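PDB 4OGD: succinate-semialdehyde dehydrogenase from Streptococcus pyogenes MGAS1882, which catalyses the oxidation of succinic semialdehyde to succinate, using NADP+ as the cofactor. Local coordinates for residues 21-24 with 25-28; 154-157 with 158-162; 184-187 with 188-192. All coordinates share one frame; numbering follows the deposited sequence.

Interaction 1: 21-24 with 25-28; sequences TDQG and LADV
Gln23 reaches along the helix to Asp27, one turn on, within the first turns of helix 22-41, and Gln23 NE2 donates to Asp27 OD1 across 2.9 Å, an i to i+4 side-chain bond on an N-capped helix. The N-H points fairly straight at its acceptor (152°). Asp27 OD1 lies almost in the amide plane of Gln23, whereas from the acceptor's side the donor stands above the carboxylate, 41° out of its plane. The Gln23 chain reaches this position because CG is anti to the backbone N (chi1 -172°) and the chain then bends at chi2, turning the amide along the helix surface. Gln23 also touches a crystal neighbour, and the lattice may help to set its pose.

Thr21 supplies the N-cap: its OG1 accepts from Gly24 N at 3.0 Å, occupying a first-turn N-H that has no helical carbonyl before it. The regular i to i+4 pattern begins at the same residue, with Leu25 N to Thr21 O at 2.9 Å, and Ala26 N to Asp22 O repeats it one residue later. The next pair, Asp27 N to Gln23 O at 2.9 Å, runs beneath the side-chain bond, so Gln23 and Asp27 are joined twice. Asp22 turns its carboxylate elsewhere, OD1 accepting from Gln190; an acidic side chain in the first turn, as Asp22 is, would probably suit the helix dipole.

On the inward side Leu25 is the buried residue, its side chain packing on Met20, Leu184, Gln190 and Val194. Ala26 CB sits 3.6 Å from Gln23 O. Val28 N closes the last bond, onto Gly24 O at 3.0 Å, and Val28 CG2 rests against that same oxygen at 3.3 Å.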
# COMPACT_ATOMS: atom_id res chain seq x y z
N THR A 21 5.26 27.70 12.33
CA THR A 21 3.97 28.02 12.94
C THR A 21 2.84 27.31 12.21
O THR A 21 3.02 26.83 11.09
CB THR A 21 3.70 29.53 12.91
OG1 THR A 21 3.63 29.98 11.55
CG2 THR A 21 4.80 30.28 13.64
N ASP A 22 1.68 27.22 12.86
CA ASP A 22 0.50 26.66 12.22
C ASP A 22 0.17 27.37 10.91
O ASP A 22 -0.14 26.72 9.91
CB ASP A 22 -0.71 26.68 13.16
CG ASP A 22 -0.56 25.71 14.31
OD1 ASP A 22 0.12 24.68 14.13
OD2 ASP A 22 -1.13 25.97 15.38
N GLN A 23 0.24 28.70 10.89
CA GLN A 23 -0.03 29.43 9.66
C GLN A 23 1.02 29.16 8.58
O GLN A 23 0.68 28.99 7.41
CB GLN A 23 -0.17 30.93 9.89
CG GLN A 23 -0.65 31.66 8.63
CD GLN A 23 -2.04 31.20 8.20
OE1 GLN A 23 -2.96 31.17 9.01
NE2 GLN A 23 -2.18 30.81 6.94
N GLY A 24 2.29 29.11 8.98
CA GLY A 24 3.36 28.78 8.06
C GLY A 24 3.11 27.42 7.43
O GLY A 24 3.28 27.24 6.22
N LEU A 25 2.67 26.47 8.24
CA LEU A 25 2.38 25.12 7.76
C LEU A 25 1.20 25.11 6.78
O LEU A 25 1.26 24.47 5.73
CB LEU A 25 2.12 24.20 8.95
CG LEU A 25 1.74 22.75 8.63
CD1 LEU A 25 2.82 22.07 7.79
CD2 LEU A 25 1.49 21.99 9.93
N ALA A 26 0.13 25.83 7.12
CA ALA A 26 -1.00 25.93 6.21
C ALA A 26 -0.57 26.54 4.88
O ALA A 26 -0.95 26.05 3.81
CB ALA A 26 -2.13 26.76 6.84
N ASP A 27 0.24 27.59 4.95
CA ASP A 27 0.73 28.24 3.73
C ASP A 27 1.53 27.27 2.86
O ASP A 27 1.36 27.25 1.63
CB ASP A 27 1.54 29.49 4.07
CG ASP A 27 0.69 30.58 4.69
OD1 ASP A 27 -0.55 30.49 4.62
OD2 ASP A 27 1.26 31.54 5.25
N VAL A 28 2.38 26.47 3.49
CA VAL A 28 3.16 25.46 2.77
C VAL A 28 2.28 24.40 2.11
O VAL A 28 2.52 24.03 0.96
CB VAL A 28 4.21 24.79 3.71
CG1 VAL A 28 4.81 23.55 3.06
CG2 VAL A 28 5.31 25.78 4.04

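Interaction 2: 154-157 with 158-162; sequences LKHA and SICPR
Cys160 places its sulfur over one face of the His156 imidazole, a sulfur-aromatic contact at the beta turn that forms the strand-to-helix connection of the beta-alpha-beta unit 152-155, 161-173, 181-183. SG stands 3.5 Å from the ring centroid and 30° off the ring normal, displaced toward the ND1 and CE1 side of the ring; each of these two atoms is 3.2 Å from Cys160 SG. A chi1 of 59°, which sets SG between the backbone N and the carbonyl carbon, folds the thiol back over the turn. The sulfur also meets Ala157 CB at 3.8 Å, while Ile159 CG1 approaches Ala157 CB more loosely.

Among backbone bonds, the type I turn from Ala157 to Cys160 is closed by Cys160 N donating to Ala157 O at 3.2 Å. The donor lies well above the carbonyl plane (63° out of it), not on a lone pair. Cys160 then serves as the N-cap residue of the helix.

Polar side-chain bonds hold the upstream half. Ala157 N donates to His156 ND1 at 2.9 Å, arriving close to the ring plane, and His156 NE2 is bonded to Pro134 O. Lys155 NZ reaches forward along the chain to His156 O at 2.7 Å, with Tyr3 OH as a weak second partner.

Both imidazole nitrogens are thus engaged, one facing an N-H and the other a carbonyl. This pairing is consistent with a neutral ring carrying its proton on NE2, and it fixes the ring's rotation beneath the sulfur.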
# COMPACT_ATOMS: atom_id res chain seq x y z
N LEU A 154 8.35 17.42 4.06
CA LEU A 154 9.29 16.55 4.76
C LEU A 154 9.32 16.80 6.25
O LEU A 154 9.56 17.93 6.70
CB LEU A 154 10.69 16.77 4.20
CG LEU A 154 11.84 16.14 4.99
CD1 LEU A 154 11.76 14.61 4.91
CD2 LEU A 154 13.18 16.64 4.47
N LYS A 155 9.07 15.76 7.03
CA LYS A 155 9.33 15.82 8.46
C LYS A 155 10.54 14.93 8.73
O LYS A 155 10.47 13.71 8.60
CB LYS A 155 8.10 15.35 9.25
CG LYS A 155 8.09 15.82 10.69
CD LYS A 155 8.68 14.78 11.60
CE LYS A 155 8.90 15.33 13.01
NZ LYS A 155 10.33 15.20 13.40
N HIS A 156 11.66 15.56 9.08
CA HIS A 156 12.90 14.84 9.31
C HIS A 156 13.15 14.64 10.80
O HIS A 156 12.43 15.19 11.63
CB HIS A 156 14.07 15.60 8.66
CG HIS A 156 15.09 14.71 8.03
ND1 HIS A 156 15.51 13.52 8.60
CD2 HIS A 156 15.77 14.82 6.86
CE1 HIS A 156 16.40 12.94 7.81
NE2 HIS A 156 16.58 13.71 6.75
N ALA A 157 14.17 13.86 11.13
CA ALA A 157 14.55 13.60 12.52
C ALA A 157 14.94 14.88 13.23
O ALA A 157 15.52 15.79 12.63
CB ALA A 157 15.71 12.61 12.57
N SER A 158 14.63 14.95 14.52
CA SER A 158 14.93 16.13 15.32
C SER A 158 16.42 16.44 15.37
O SER A 158 16.82 17.59 15.54
CB SER A 158 14.39 15.97 16.74
OG SER A 158 15.06 14.92 17.42
N ILE A 159 17.25 15.41 15.22
CA ILE A 159 18.69 15.60 15.33
C ILE A 159 19.41 15.87 14.00
O ILE A 159 20.62 16.12 14.00
CB ILE A 159 19.39 14.42 16.04
CG1 ILE A 159 19.24 13.12 15.24
CG2 ILE A 159 18.85 14.28 17.46
CD1 ILE A 159 20.28 12.07 15.59
N CYS A 160 18.69 15.86 12.88
CA CYS A 160 19.34 16.27 11.63
C CYS A 160 18.63 17.43 10.92
O CYS A 160 18.29 17.35 9.74
CB CYS A 160 19.61 15.07 10.70
SG CYS A 160 18.18 14.12 10.18
N PRO A 161 18.45 18.55 11.64
CA PRO A 161 17.71 19.66 11.04
C PRO A 161 18.50 20.40 9.96
O PRO A 161 17.88 20.94 9.06
CB PRO A 161 17.42 20.57 12.23
CG PRO A 161 18.56 20.31 13.18
CD PRO A 161 18.93 18.87 13.00
N ARG A 162 19.83 20.43 10.04
CA ARG A 162 20.60 21.08 8.98
C ARG A 162 20.55 20.25 7.69
O ARG A 162 20.44 20.81 6.60
CB ARG A 162 22.04 21.35 9.40
CG ARG A 162 22.88 22.06 8.34
CD ARG A 162 22.34 23.43 7.95
NE ARG A 162 23.20 23.99 6.91
CZ ARG A 162 22.78 24.55 5.78
NH1 ARG A 162 21.48 24.68 5.54
NH2 ARG A 162 23.66 25.00 4.90

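Interaction 3: 184-187 with 188-192; sequences LFIS and YDQVS
Ser187 and Gln190 exchange hydrogen bonds across the first turn of helix 188-196. Ser187 OG accepts from Gln190 N at 3.1 Å, and in the reverse direction Gln190 OE1 accepts from Ser187 N at 2.9 Å. The second bond is nearly straight (166°), and its donor lies in the carbonyl plane of the amide, on a lone pair of OE1. The serine hydroxyl adds a weak, long bond to OE1 at 3.5 Å. Gln190 NE2, the other branch, has Met20 O and Asp22 OD1 as outside partners, so both ends of this buried amide are satisfied and its rotation is fixed.

The torsions fit this exchange: Ser187 chi1 of 66° brings OG toward the helix start, and the Gln190 chain, extended beyond CG, carries OE1 back to Ser187 N. In the backbone, Val191 N reaches Ser187 O at 3.0 Å, the first i to i+4 bond from the cap residue.

The apolar contact is Ile186 CD1 with Val191 CG2 at 3.7 Å, the two side chains crossing at about a right angle. Lys155 of the neighbouring strand touches both of them. Separately, Ile186 CB makes a close carbon-oxygen approach to Gln190 OE1 at 3.2 Å.

Reciprocal bonding between the N-cap residue and the third residue after it defines a capping box, here starting the helix that follows strand 181-183 of the Rossmann-type sheet.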
# COMPACT_ATOMS: atom_id res chain seq x y z
N LEU A 184 9.66 20.65 7.03
CA LEU A 184 8.75 21.09 8.09
C LEU A 184 9.35 20.88 9.48
O LEU A 184 9.42 19.75 9.97
CB LEU A 184 7.43 20.32 8.01
CG LEU A 184 6.74 20.13 6.65
CD1 LEU A 184 5.48 19.30 6.84
CD2 LEU A 184 6.41 21.48 6.02
N PHE A 185 9.79 21.97 10.12
CA PHE A 185 10.23 21.87 11.50
C PHE A 185 8.99 21.91 12.38
O PHE A 185 8.64 22.95 12.94
CB PHE A 185 11.18 23.03 11.86
CG PHE A 185 12.57 22.89 11.28
CD1 PHE A 185 13.24 21.68 11.32
CD2 PHE A 185 13.22 23.99 10.72
CE1 PHE A 185 14.52 21.55 10.80
CE2 PHE A 185 14.50 23.87 10.20
CZ PHE A 185 15.15 22.64 10.24
N ILE A 186 8.30 20.78 12.48
CA ILE A 186 7.01 20.73 13.17
C ILE A 186 6.92 19.70 14.29
O ILE A 186 7.74 18.79 14.40
CB ILE A 186 5.85 20.48 12.17
CG1 ILE A 186 6.11 19.21 11.36
CG2 ILE A 186 5.65 21.70 11.26
CD1 ILE A 186 4.91 18.77 10.53
N SER A 187 5.90 19.86 15.13
CA SER A 187 5.66 18.96 16.26
C SER A 187 4.89 17.75 15.79
O SER A 187 4.36 17.74 14.68
CB SER A 187 4.82 19.67 17.30
OG SER A 187 3.52 19.92 16.79
N TYR A 188 4.83 16.72 16.63
CA TYR A 188 4.06 15.52 16.30
C TYR A 188 2.59 15.84 16.11
O TYR A 188 1.91 15.23 15.28
CB TYR A 188 4.21 14.47 17.41
CG TYR A 188 5.59 13.88 17.54
CD1 TYR A 188 6.48 13.88 16.47
CD2 TYR A 188 6.00 13.31 18.74
CE1 TYR A 188 7.75 13.34 16.60
CE2 TYR A 188 7.27 12.76 18.88
CZ TYR A 188 8.14 12.78 17.80
OH TYR A 188 9.40 12.23 17.94
N ASP A 189 2.08 16.81 16.87
CA ASP A 189 0.69 17.20 16.73
C ASP A 189 0.44 17.85 15.37
O ASP A 189 -0.60 17.64 14.76
CB ASP A 189 0.26 18.13 17.86
CG ASP A 189 0.25 17.43 19.21
OD1 ASP A 189 -0.14 16.24 19.26
OD2 ASP A 189 0.63 18.07 20.21
N GLN A 190 1.41 18.63 14.91
CA GLN A 190 1.31 19.22 13.58
C GLN A 190 1.41 18.15 12.50
O GLN A 190 0.75 18.26 11.47
CB GLN A 190 2.39 20.30 13.38
CG GLN A 190 2.07 21.61 14.12
CD GLN A 190 3.21 22.60 14.08
OE1 GLN A 190 4.36 22.26 14.39
NE2 GLN A 190 2.91 23.84 13.70
N VAL A 191 2.21 17.11 12.75
CA VAL A 191 2.30 16.00 11.81
C VAL A 191 0.92 15.36 11.65
O VAL A 191 0.50 15.05 10.53
CB VAL A 191 3.32 14.93 12.26
CG1 VAL A 191 3.23 13.70 11.38
CG2 VAL A 191 4.73 15.50 12.21
N SER A 192 0.21 15.17 12.76
CA SER A 192 -1.13 14.59 12.69
C SER A 192 -2.07 15.43 11.84
O SER A 192 -2.89 14.90 11.09
CB SER A 192 -1.71 14.41 14.10
OG SER A 192 -0.91 13.53 14.84

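The three contacts are local and come in series along the chain, neither nesting nor crossing. Interaction 1 starts helix 22-41 near the N terminus; interaction 2 turns strand 152-155 into helix 161-173; interaction 3 turns the chain after strand 181-183 into helix 188-196. The beta-alpha-beta unit that opens at interaction 2 ends just before interaction 3, and Leu154 O to Leu184 N (2.7 Å) joins strand 152-155 to the chain just after strand 181-183. Pro161, at the start of helix 161-173, packs on Phe185 of the later loop. Leu25 and Val28 bring the N-terminal helix onto interaction 3, whose centre lies about 11 Å from those of both others; interactions 1 and 2 do not touch.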